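Local coordinates for protein glycosyltransferase Gtf1 (Streptococcus pneumoniae, PDB 4PQG) that belongs to the GT-B clan of glycosyltransferases and carries an extended antiparallel beta-sheet domain beside its two parallel-sheet domains, at residues A[470-473]-A[477-480]; A[144-147]-A[153-156]; A[11-16]-A[30-35]. One frame throughout, in Å; residues are numbered along the deposited sequence.

In the fold
The three contacts lie in or beside three different sheets and follow the chain in the order 3, 2, 1. Contact 3 joins strand 10-15 of the seven-stranded parallel sheet to helix 24-38. Contact 2 lies in the hairpin of strands 143-150 and 154-163, part of the extended antiparallel sheet. Contact 1 links helices 458-474 and 478-489 beside the six-stranded parallel sheet. Centre to centre, contacts 2 and 3 are about 30 Å apart, 1 and 3 about 38 Å, and 1 and 2, on opposite sides of the chain's centre, about 58 Å. None touches another, so they belong to separate parts of the fold: the two parallel-sheet regions and the extended beta-sheet domain.

Contact 1 of 3, residues A[470-473]-A[477-480]; sequences CQLY and RLEA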
ATOM      1  N   CYS A 470      12.230   0.572 -30.130  1.00 27.45           N
ATOM      2  CA  CYS A 470      13.083   0.249 -31.277  1.00 30.36           C
ATOM      3  C   CYS A 470      14.205   1.269 -31.468  1.00 29.87           C
ATOM      4  O   CYS A 470      15.350   0.885 -31.659  1.00 32.04           O
ATOM      5  CB  CYS A 470      12.244   0.113 -32.551  1.00 29.89           C
ATOM      6  SG  CYS A 470      11.263  -1.397 -32.579  1.00 32.53           S
ATOM      7  N   GLN A 471      13.874   2.557 -31.368  1.00 29.79           N
ATOM      8  CA  GLN A 471      14.856   3.635 -31.463  1.00 30.53           C
ATOM      9  C   GLN A 471      15.979   3.575 -30.415  1.00 31.64           C
ATOM     10  O   GLN A 471      17.143   3.890 -30.721  1.00 30.51           O
ATOM     11  CB  GLN A 471      14.166   4.999 -31.411  1.00 32.12           C
ATOM     12  CG  GLN A 471      15.117   6.178 -31.579  1.00 33.68           C
ATOM     13  CD  GLN A 471      14.427   7.514 -31.417  1.00 35.42           C
ATOM     14  OE1 GLN A 471      13.212   7.581 -31.233  1.00 37.10           O
ATOM     15  NE2 GLN A 471      15.198   8.590 -31.486  1.00 36.63           N
ATOM     16  N   LEU A 472      15.641   3.171 -29.189  1.00 31.38           N
ATOM     17  CA  LEU A 472      16.629   3.101 -28.098  1.00 30.43           C
ATOM     18  C   LEU A 472      17.718   2.090 -28.431  1.00 30.61           C
ATOM     19  O   LEU A 472      18.905   2.341 -28.213  1.00 33.00           O
ATOM     20  CB  LEU A 472      15.946   2.728 -26.767  1.00 29.31           C
ATOM     21  CG  LEU A 472      16.778   2.676 -25.480  1.00 28.94           C
ATOM     22  CD1 LEU A 472      15.866   2.967 -24.290  1.00 29.53           C
ATOM     23  CD2 LEU A 472      17.475   1.327 -25.298  1.00 29.87           C
ATOM     24  N   TYR A 473      17.299   0.949 -28.960  1.00 30.73           N
ATOM     25  CA  TYR A 473      18.227  -0.097 -29.311  1.00 33.19           C
ATOM     26  C   TYR A 473      18.944   0.195 -30.633  1.00 35.46           C
ATOM     27  O   TYR A 473      20.168   0.049 -30.724  1.00 35.97           O
ATOM     28  CB  TYR A 473      17.507  -1.438 -29.353  1.00 32.51           C
ATOM     29  CG  TYR A 473      17.242  -2.005 -27.979  1.00 34.27           C
ATOM     30  CD1 TYR A 473      18.251  -2.653 -27.266  1.00 36.01           C
ATOM     31  CD2 TYR A 473      15.982  -1.898 -27.387  1.00 34.79           C
ATOM     32  CE1 TYR A 473      18.014  -3.183 -26.004  1.00 36.50           C
ATOM     33  CE2 TYR A 473      15.734  -2.421 -26.128  1.00 34.15           C
ATOM     34  CZ  TYR A 473      16.748  -3.060 -25.435  1.00 35.99           C
ATOM     35  OH  TYR A 473      16.502  -3.583 -24.183  1.00 33.73           O
ATOM     36  N   ARG A 477      21.397   3.637 -27.699  1.00 34.66           N
ATOM     37  CA  ARG A 477      21.329   4.651 -26.647  1.00 35.27           C
ATOM     38  C   ARG A 477      21.460   4.089 -25.222  1.00 33.36           C
ATOM     39  O   ARG A 477      21.584   4.855 -24.267  1.00 30.91           O
ATOM     40  CB  ARG A 477      20.060   5.510 -26.788  1.00 37.87           C
ATOM     41  CG  ARG A 477      19.848   6.133 -28.172  1.00 40.65           C
ATOM     42  CD  ARG A 477      20.646   7.412 -28.385  1.00 41.19           C
ATOM     43  NE  ARG A 477      20.268   8.446 -27.430  1.00 44.13           N
ATOM     44  CZ  ARG A 477      21.069   8.921 -26.479  1.00 47.96           C
ATOM     45  NH1 ARG A 477      22.320   8.490 -26.374  1.00 51.39           N
ATOM     46  NH2 ARG A 477      20.630   9.849 -25.644  1.00 48.53           N
ATOM     47  N   LEU A 478      21.474   2.765 -25.094  1.00 31.72           N
ATOM     48  CA  LEU A 478      21.333   2.109 -23.784  1.00 31.65           C
ATOM     49  C   LEU A 478      22.418   2.465 -22.748  1.00 32.00           C
ATOM     50  O   LEU A 478      22.088   2.814 -21.610  1.00 30.79           O
ATOM     51  CB  LEU A 478      21.188   0.585 -23.938  1.00 29.84           C
ATOM     52  CG  LEU A 478      21.078  -0.225 -22.636  1.00 31.01           C
ATOM     53  CD1 LEU A 478      19.790   0.083 -21.867  1.00 30.53           C
ATOM     54  CD2 LEU A 478      21.202  -1.715 -22.914  1.00 28.86           C
ATOM     55  N   GLU A 479      23.693   2.393 -23.135  1.00 31.72           N
ATOM     56  CA  GLU A 479      24.785   2.763 -22.226  1.00 31.86           C
ATOM     57  C   GLU A 479      24.664   4.190 -21.704  1.00 30.58           C
ATOM     58  O   GLU A 479      24.699   4.417 -20.486  1.00 32.89           O
ATOM     59  CB  GLU A 479      26.151   2.577 -22.886  1.00 35.51           C
ATOM     60  CG  GLU A 479      26.654   1.144 -22.905  1.00 41.42           C
ATOM     61  CD  GLU A 479      28.166   1.056 -23.107  1.00 47.34           C
ATOM     62  OE1 GLU A 479      28.810   2.100 -23.371  1.00 46.70           O
ATOM     63  OE2 GLU A 479      28.716  -0.064 -22.995  1.00 51.43           O
ATOM     64  N   ALA A 480      24.520   5.146 -22.614  1.00 27.30           N
ATOM     65  CA  ALA A 480      24.416   6.555 -22.237  1.00 28.52           C
ATOM     66  C   ALA A 480      23.178   6.833 -21.350  1.00 27.80           C
ATOM     67  O   ALA A 480      23.245   7.606 -20.389  1.00 27.99           O
ATOM     68  CB  ALA A 480      24.382   7.435 -23.480  1.00 27.55           C
TER
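Q471 meets R477 only marginally: its carbonyl O lies 4.3 Å from R477 CG. Its side chain runs out straight and has other partners, OE1 on K468 and NE2 on E475, both on or near its own helix 458-474. L472 carries the contact. Its carbonyl O accepts the backbone N-H of R477, with O and N 2.9 Å apart and an N-H...O angle of 168°. The donor arrives almost in line with the carbonyl, at a C=O...N angle of 165°. A bond from residue i+5 back to residue i closes a pi-turn, which brings the CA atoms of L472 and R477 to 5.2 Å of each other. R477 CB lies 3.7 Å from L472 O; with its CG set opposite the carbonyl carbon (chi1 -53°) and two further bends, the arginine chain then swings away, and its NH2 binds the carbonyl O of G444. The side chain of L472 reaches forward, CD2 touching CB of L478 at 4.0 Å while the two leucines lie askew to one another. Next in sequence, Y473 offers a ring face to the same methyl: L472 CD2 stands 4.1 Å above it, over the centre. The tyrosine hydroxyl is hydrogen-bonded to E403, and its ring meets F329. V404 of strand 404-406 touches L472, Y473 and L478, whereas Y448 of strand 447-450 touches Q471, L472 and R477, so the turn rests on the six-stranded sheet of a GT-B domain. One nearly straight main-chain bond thus closes the link by which helix 458-474 passes into helix 478-489, and the two leucines give it an apolar underside; R477 bonds beyond the turn, while Q471 NE2 bonds within it.

Contact 2 of 3, residues A[144-147]-A[153-156]; sequences LIRK and TRYC
K147 and C156 approach diagonally across neighbouring antiparallel strands, CA to CA 8.2 Å, because the direct backbone partners are shifted: K147 bonds with E158, and Y155 with Y149. The carbonyl oxygens of K147 and C156 come to 3.9 Å of each other, two acceptors side by side without a bond. The side-chain meeting is that of R146 and R154, whose CB atoms both point at the opposite segment. Each chain starts extended and bends at its third torsion (chi3 101° in R146, 70° in R154), and the two cross at about a right angle. R146 NH2 and R154 NH1 are modelled 2.8 Å apart; both are donors, so this is no hydrogen bond, and so short a separation is doubtful in detail. As modelled, R154 NH1 sits over one face of the R146 guanidinium. In turn, R146 NH2 lies at the edge of the R154 guanidinium, near its plane. The planes are 67° apart, the edge of R154 turned to a face of R146. The hairpin of strands 143-150 and 154-163 belongs to the extended antiparallel sheet, and strand 143-150 carries a classic beta bulge here: I145 and R146 both face Y138 on strand 133-140. The proximity of two cations is probably offset by D148, whose OD2 forms a salt bridge with R146 NH2 and with R154 NH1, one carboxylate oxygen serving two arginines. From the bulge, R146 packs its chain on S157 and Y159 of the hairpin partner strand, while R154 also makes a cation-pi contact with Y175. K147 turns the end of its chain away from the 153-156 segment, touches E158 and makes a long, weak ion pair with E137.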
ATOM      1  N   LEU A 144     -21.700 -22.580  10.587  1.00 27.76           N
ATOM      2  CA  LEU A 144     -20.570 -21.873  11.159  1.00 26.08           C
ATOM      3  C   LEU A 144     -21.026 -21.052  12.363  1.00 23.98           C
ATOM      4  O   LEU A 144     -21.916 -20.228  12.258  1.00 23.62           O
ATOM      5  CB  LEU A 144     -19.947 -20.973  10.107  1.00 25.92           C
ATOM      6  CG  LEU A 144     -18.782 -20.064  10.484  1.00 26.81           C
ATOM      7  CD1 LEU A 144     -17.573 -20.866  10.906  1.00 26.89           C
ATOM      8  CD2 LEU A 144     -18.443 -19.218   9.262  1.00 28.87           C
ATOM      9  N   ILE A 145     -20.378 -21.281  13.493  1.00 23.66           N
ATOM     10  CA  ILE A 145     -20.775 -20.739  14.783  1.00 22.85           C
ATOM     11  C   ILE A 145     -19.733 -19.752  15.341  1.00 20.27           C
ATOM     12  O   ILE A 145     -20.075 -18.808  16.023  1.00 18.88           O
ATOM     13  CB  ILE A 145     -21.044 -21.929  15.756  1.00 26.09           C
ATOM     14  CG1 ILE A 145     -22.334 -22.662  15.356  1.00 27.20           C
ATOM     15  CG2 ILE A 145     -21.103 -21.516  17.224  1.00 28.35           C
ATOM     16  CD1 ILE A 145     -23.505 -21.738  15.064  1.00 29.08           C
ATOM     17  N   ARG A 146     -18.460 -19.987  15.071  1.00 19.74           N
ATOM     18  CA  ARG A 146     -17.398 -19.147  15.627  1.00 19.78           C
ATOM     19  C   ARG A 146     -16.153 -19.250  14.773  1.00 19.68           C
ATOM     20  O   ARG A 146     -15.826 -20.333  14.249  1.00 19.56           O
ATOM     21  CB  ARG A 146     -17.066 -19.543  17.077  1.00 19.22           C
ATOM     22  CG  ARG A 146     -16.240 -18.498  17.841  1.00 21.02           C
ATOM     23  CD  ARG A 146     -16.055 -18.899  19.310  1.00 21.68           C
ATOM     24  NE  ARG A 146     -14.754 -19.494  19.615  1.00 20.92           N
ATOM     25  CZ  ARG A 146     -14.487 -20.264  20.675  1.00 23.06           C
ATOM     26  NH1 ARG A 146     -15.433 -20.590  21.557  1.00 21.55           N
ATOM     27  NH2 ARG A 146     -13.259 -20.721  20.855  1.00 24.23           N
ATOM     28  N   LYS A 147     -15.481 -18.111  14.619  1.00 19.38           N
ATOM     29  CA  LYS A 147     -14.144 -18.042  14.050  1.00 19.37           C
ATOM     30  C   LYS A 147     -13.198 -17.405  15.045  1.00 19.08           C
ATOM     31  O   LYS A 147     -13.480 -16.316  15.576  1.00 18.29           O
ATOM     32  CB  LYS A 147     -14.116 -17.198  12.773  1.00 20.23           C
ATOM     33  CG  LYS A 147     -14.801 -17.800  11.571  1.00 22.70           C
ATOM     34  CD  LYS A 147     -14.421 -17.044  10.302  1.00 23.33           C
ATOM     35  CE  LYS A 147     -15.408 -17.330   9.174  1.00 25.12           C
ATOM     36  NZ  LYS A 147     -15.165 -16.507   7.942  1.00 26.12           N
ATOM     37  N   THR A 153      -1.478 -15.997  20.761  1.00 19.67           N
ATOM     38  CA  THR A 153      -2.685 -16.511  21.410  1.00 19.79           C
ATOM     39  C   THR A 153      -3.881 -16.005  20.602  1.00 19.73           C
ATOM     40  O   THR A 153      -3.704 -15.235  19.656  1.00 19.31           O
ATOM     41  CB  THR A 153      -2.783 -16.083  22.891  1.00 20.88           C
ATOM     42  OG1 THR A 153      -3.848 -16.797  23.526  1.00 22.15           O
ATOM     43  CG2 THR A 153      -3.008 -14.575  23.028  1.00 20.77           C
ATOM     44  N   ARG A 154      -5.090 -16.432  20.966  1.00 19.24           N
ATOM     45  CA  ARG A 154      -6.297 -15.908  20.317  1.00 19.28           C
ATOM     46  C   ARG A 154      -6.521 -14.447  20.665  1.00 18.55           C
ATOM     47  O   ARG A 154      -6.680 -14.104  21.825  1.00 18.80           O
ATOM     48  CB  ARG A 154      -7.529 -16.724  20.698  1.00 19.62           C
ATOM     49  CG  ARG A 154      -8.829 -16.115  20.172  1.00 19.68           C
ATOM     50  CD  ARG A 154     -10.011 -16.970  20.570  1.00 21.02           C
ATOM     51  NE  ARG A 154     -10.269 -16.912  22.005  1.00 21.81           N
ATOM     52  CZ  ARG A 154     -11.232 -17.603  22.604  1.00 23.54           C
ATOM     53  NH1 ARG A 154     -12.019 -18.399  21.871  1.00 24.47           N
ATOM     54  NH2 ARG A 154     -11.429 -17.482  23.924  1.00 22.45           N
ATOM     55  N   TYR A 155      -6.550 -13.591  19.645  1.00 17.34           N
ATOM     56  CA  TYR A 155      -6.797 -12.181  19.856  1.00 16.29           C
ATOM     57  C   TYR A 155      -8.225 -11.706  19.492  1.00 15.80           C
ATOM     58  O   TYR A 155      -8.645 -10.661  19.959  1.00 15.52           O
ATOM     59  CB  TYR A 155      -5.733 -11.330  19.140  1.00 16.51           C
ATOM     60  CG  TYR A 155      -5.706 -11.444  17.615  1.00 16.83           C
ATOM     61  CD1 TYR A 155      -6.538 -10.649  16.804  1.00 16.56           C
ATOM     62  CD2 TYR A 155      -4.813 -12.301  16.990  1.00 17.52           C
ATOM     63  CE1 TYR A 155      -6.480 -10.731  15.414  1.00 17.07           C
ATOM     64  CE2 TYR A 155      -4.752 -12.401  15.605  1.00 17.51           C
ATOM     65  CZ  TYR A 155      -5.581 -11.618  14.822  1.00 17.87           C
ATOM     66  OH  TYR A 155      -5.473 -11.742  13.458  1.00 18.19           O
ATOM     67  N   CYS A 156      -8.944 -12.478  18.673  1.00 15.41           N
ATOM     68  CA  CYS A 156     -10.299 -12.131  18.229  1.00 15.12           C
ATOM     69  C   CYS A 156     -11.155 -13.387  18.009  1.00 15.29           C
ATOM     70  O   CYS A 156     -10.647 -14.419  17.517  1.00 13.99           O
ATOM     71  CB  CYS A 156     -10.223 -11.296  16.928  1.00 15.70           C
ATOM     72  SG  CYS A 156     -11.812 -10.913  16.149  1.00 17.42           S
TER

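Contact 3 of 3, residues A[11-16]-A[30-35]; sequences IYNINL and AYRAGV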
ATOM      1  N   ILE A  11       5.968  10.344  16.201  1.00 26.10           N
ATOM      2  CA  ILE A  11       5.329  10.605  14.926  1.00 24.77           C
ATOM      3  C   ILE A  11       4.334   9.478  14.641  1.00 23.74           C
ATOM      4  O   ILE A  11       4.722   8.326  14.498  1.00 23.67           O
ATOM      5  CB  ILE A  11       6.367  10.774  13.805  1.00 24.89           C
ATOM      6  CG1 ILE A  11       7.308  11.943  14.149  1.00 25.36           C
ATOM      7  CG2 ILE A  11       5.671  11.025  12.467  1.00 24.27           C
ATOM      8  CD1 ILE A  11       8.634  11.891  13.421  1.00 27.17           C
ATOM      9  N   TYR A  12       3.051   9.831  14.611  1.00 24.41           N
ATOM     10  CA  TYR A  12       1.973   8.882  14.356  1.00 24.10           C
ATOM     11  C   TYR A  12       1.564   9.045  12.912  1.00 23.67           C
ATOM     12  O   TYR A  12       1.292  10.155  12.462  1.00 25.14           O
ATOM     13  CB  TYR A  12       0.767   9.142  15.279  1.00 25.16           C
ATOM     14  CG  TYR A  12       1.104   8.954  16.745  1.00 26.84           C
ATOM     15  CD1 TYR A  12       1.100   7.681  17.333  1.00 27.54           C
ATOM     16  CD2 TYR A  12       1.461  10.049  17.537  1.00 28.74           C
ATOM     17  CE1 TYR A  12       1.433   7.508  18.677  1.00 29.33           C
ATOM     18  CE2 TYR A  12       1.789   9.887  18.881  1.00 30.06           C
ATOM     19  CZ  TYR A  12       1.779   8.623  19.439  1.00 29.99           C
ATOM     20  OH  TYR A  12       2.127   8.494  20.758  1.00 33.56           O
ATOM     21  N   ASN A  13       1.522   7.932  12.193  1.00 22.14           N
ATOM     22  CA  ASN A  13       1.154   7.927  10.785  1.00 20.92           C
ATOM     23  C   ASN A  13      -0.102   7.068  10.629  1.00 20.37           C
ATOM     24  O   ASN A  13      -0.144   5.937  11.128  1.00 21.41           O
ATOM     25  CB  ASN A  13       2.282   7.315   9.957  1.00 19.01           C
ATOM     26  CG  ASN A  13       3.639   7.956  10.237  1.00 18.79           C
ATOM     27  OD1 ASN A  13       4.139   8.709   9.421  1.00 17.85           O
ATOM     28  ND2 ASN A  13       4.248   7.626  11.387  1.00 18.40           N
ATOM     29  N   ILE A  14      -1.087   7.593   9.912  1.00 19.62           N
ATOM     30  CA  ILE A  14      -2.416   6.973   9.813  1.00 19.00           C
ATOM     31  C   ILE A  14      -2.767   6.571   8.372  1.00 18.88           C
ATOM     32  O   ILE A  14      -2.722   7.395   7.446  1.00 18.44           O
ATOM     33  CB  ILE A  14      -3.506   7.896  10.410  1.00 18.49           C
ATOM     34  CG1 ILE A  14      -3.280   8.048  11.929  1.00 18.99           C
ATOM     35  CG2 ILE A  14      -4.889   7.323  10.174  1.00 18.46           C
ATOM     36  CD1 ILE A  14      -4.058   9.167  12.586  1.00 19.08           C
ATOM     37  N   ASN A  15      -3.086   5.293   8.198  1.00 18.59           N
ATOM     38  CA  ASN A  15      -3.484   4.747   6.908  1.00 18.90           C
ATOM     39  C   ASN A  15      -4.702   3.853   7.165  1.00 19.32           C
ATOM     40  O   ASN A  15      -4.966   3.470   8.309  1.00 18.24           O
ATOM     41  CB  ASN A  15      -2.320   3.943   6.309  1.00 19.70           C
ATOM     42  CG  ASN A  15      -2.499   3.630   4.813  1.00 20.39           C
ATOM     43  OD1 ASN A  15      -3.499   3.974   4.195  1.00 21.21           O
ATOM     44  ND2 ASN A  15      -1.514   2.965   4.245  1.00 20.04           N
ATOM     45  N   LEU A  16      -5.446   3.518   6.114  1.00 18.72           N
ATOM     46  CA  LEU A  16      -6.547   2.577   6.278  1.00 19.57           C
ATOM     47  C   LEU A  16      -6.050   1.141   6.454  1.00 19.14           C
ATOM     48  O   LEU A  16      -6.307   0.511   7.471  1.00 17.81           O
ATOM     49  CB  LEU A  16      -7.565   2.699   5.131  1.00 20.19           C
ATOM     50  CG  LEU A  16      -8.093   4.123   4.942  1.00 21.39           C
ATOM     51  CD1 LEU A  16      -9.089   4.185   3.798  1.00 22.86           C
ATOM     52  CD2 LEU A  16      -8.703   4.649   6.235  1.00 22.64           C
ATOM     53  N   ALA A  30       6.316   2.680   4.368  1.00 18.37           N
ATOM     54  CA  ALA A  30       7.446   1.837   4.691  1.00 18.43           C
ATOM     55  C   ALA A  30       8.759   2.589   4.456  1.00 19.82           C
ATOM     56  O   ALA A  30       9.671   2.503   5.283  1.00 19.69           O
ATOM     57  CB  ALA A  30       7.408   0.538   3.906  1.00 18.32           C
ATOM     58  N   TYR A  31       8.860   3.336   3.353  1.00 20.23           N
ATOM     59  CA  TYR A  31      10.036   4.192   3.168  1.00 21.58           C
ATOM     60  C   TYR A  31      10.204   5.150   4.357  1.00 22.82           C
ATOM     61  O   TYR A  31      11.289   5.235   4.933  1.00 25.62           O
ATOM     62  CB  TYR A  31       9.971   4.978   1.859  1.00 21.54           C
ATOM     63  CG  TYR A  31      10.486   4.222   0.647  1.00 22.01           C
ATOM     64  CD1 TYR A  31      11.863   4.083   0.413  1.00 22.48           C
ATOM     65  CD2 TYR A  31       9.601   3.669  -0.278  1.00 21.96           C
ATOM     66  CE1 TYR A  31      12.337   3.414  -0.715  1.00 22.99           C
ATOM     67  CE2 TYR A  31      10.058   2.979  -1.396  1.00 22.06           C
ATOM     68  CZ  TYR A  31      11.431   2.853  -1.613  1.00 23.00           C
ATOM     69  OH  TYR A  31      11.884   2.178  -2.734  1.00 21.41           O
ATOM     70  N   ARG A  32       9.128   5.850   4.723  1.00 22.65           N
ATOM     71  CA  ARG A  32       9.127   6.816   5.835  1.00 23.40           C
ATOM     72  C   ARG A  32       9.567   6.176   7.156  1.00 25.26           C
ATOM     73  O   ARG A  32      10.330   6.781   7.929  1.00 25.53           O
ATOM     74  CB  ARG A  32       7.748   7.450   5.996  1.00 23.45           C
ATOM     75  CG  ARG A  32       7.729   8.756   6.791  1.00 23.86           C
ATOM     76  CD  ARG A  32       6.314   9.254   7.017  1.00 24.04           C
ATOM     77  NE  ARG A  32       5.598   9.391   5.747  1.00 23.57           N
ATOM     78  CZ  ARG A  32       4.307   9.118   5.579  1.00 23.06           C
ATOM     79  NH1 ARG A  32       3.761   9.250   4.383  1.00 22.06           N
ATOM     80  NH2 ARG A  32       3.568   8.689   6.597  1.00 22.67           N
ATOM     81  N   ALA A  33       9.098   4.955   7.403  1.00 24.97           N
ATOM     82  CA  ALA A  33       9.503   4.197   8.580  1.00 25.78           C
ATOM     83  C   ALA A  33      11.002   3.947   8.605  1.00 26.63           C
ATOM     84  O   ALA A  33      11.620   3.997   9.674  1.00 26.86           O
ATOM     85  CB  ALA A  33       8.748   2.875   8.651  1.00 26.78           C
ATOM     86  N   GLY A  34      11.578   3.654   7.434  1.00 27.35           N
ATOM     87  CA  GLY A  34      13.029   3.489   7.293  1.00 27.16           C
ATOM     88  C   GLY A  34      13.785   4.751   7.647  1.00 28.14           C
ATOM     89  O   GLY A  34      14.859   4.693   8.249  1.00 29.49           O
ATOM     90  N   VAL A  35      13.221   5.895   7.272  1.00 28.53           N
ATOM     91  CA  VAL A  35      13.801   7.200   7.588  1.00 29.52           C
ATOM     92  C   VAL A  35      13.731   7.489   9.090  1.00 31.27           C
ATOM     93  O   VAL A  35      14.714   7.935   9.693  1.00 31.09           O
ATOM     94  CB  VAL A  35      13.097   8.348   6.837  1.00 29.01           C
ATOM     95  CG1 VAL A  35      13.503   9.695   7.423  1.00 28.19           C
ATOM     96  CG2 VAL A  35      13.405   8.296   5.344  1.00 29.29           C
TER
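N13 and R32 meet with amide and guanidinium planes only 21° apart, N13 at the edge of the guanidinium, and the two side chains run past each other in opposite directions. R32 NH2 donates to N13 OD1 at 2.9 Å, with an N-H...O angle of 157°. The oxygen lies close to the guanidinium plane, whereas the donor is tilted somewhat from the plane of the amide carbonyl. A bend at the third torsion of R32 (chi3 -55°) carries the guanidinium round to the acceptor; R32 CD, before the turn, is 3.3 Å from N13 OD1. The N13 amide is gripped at both ends: ND2 donates to the carbonyl O of K44, which fixes its rotation. R32 NH2 has a second partner in the salt bridge to D227, which would balance the buried charge and set the guanidinium in place. The R32 side chain is about 7 Å from the bound NAG and about 12 Å from UDP. Strand 10-15 and helix 24-38 open a beta-alpha-beta unit of the parallel sheet; N13 points from the strand toward the helix, between F45 of strand 42-47 and I225 of strand 223-226, with Q29 and F36 of the helix packed against it.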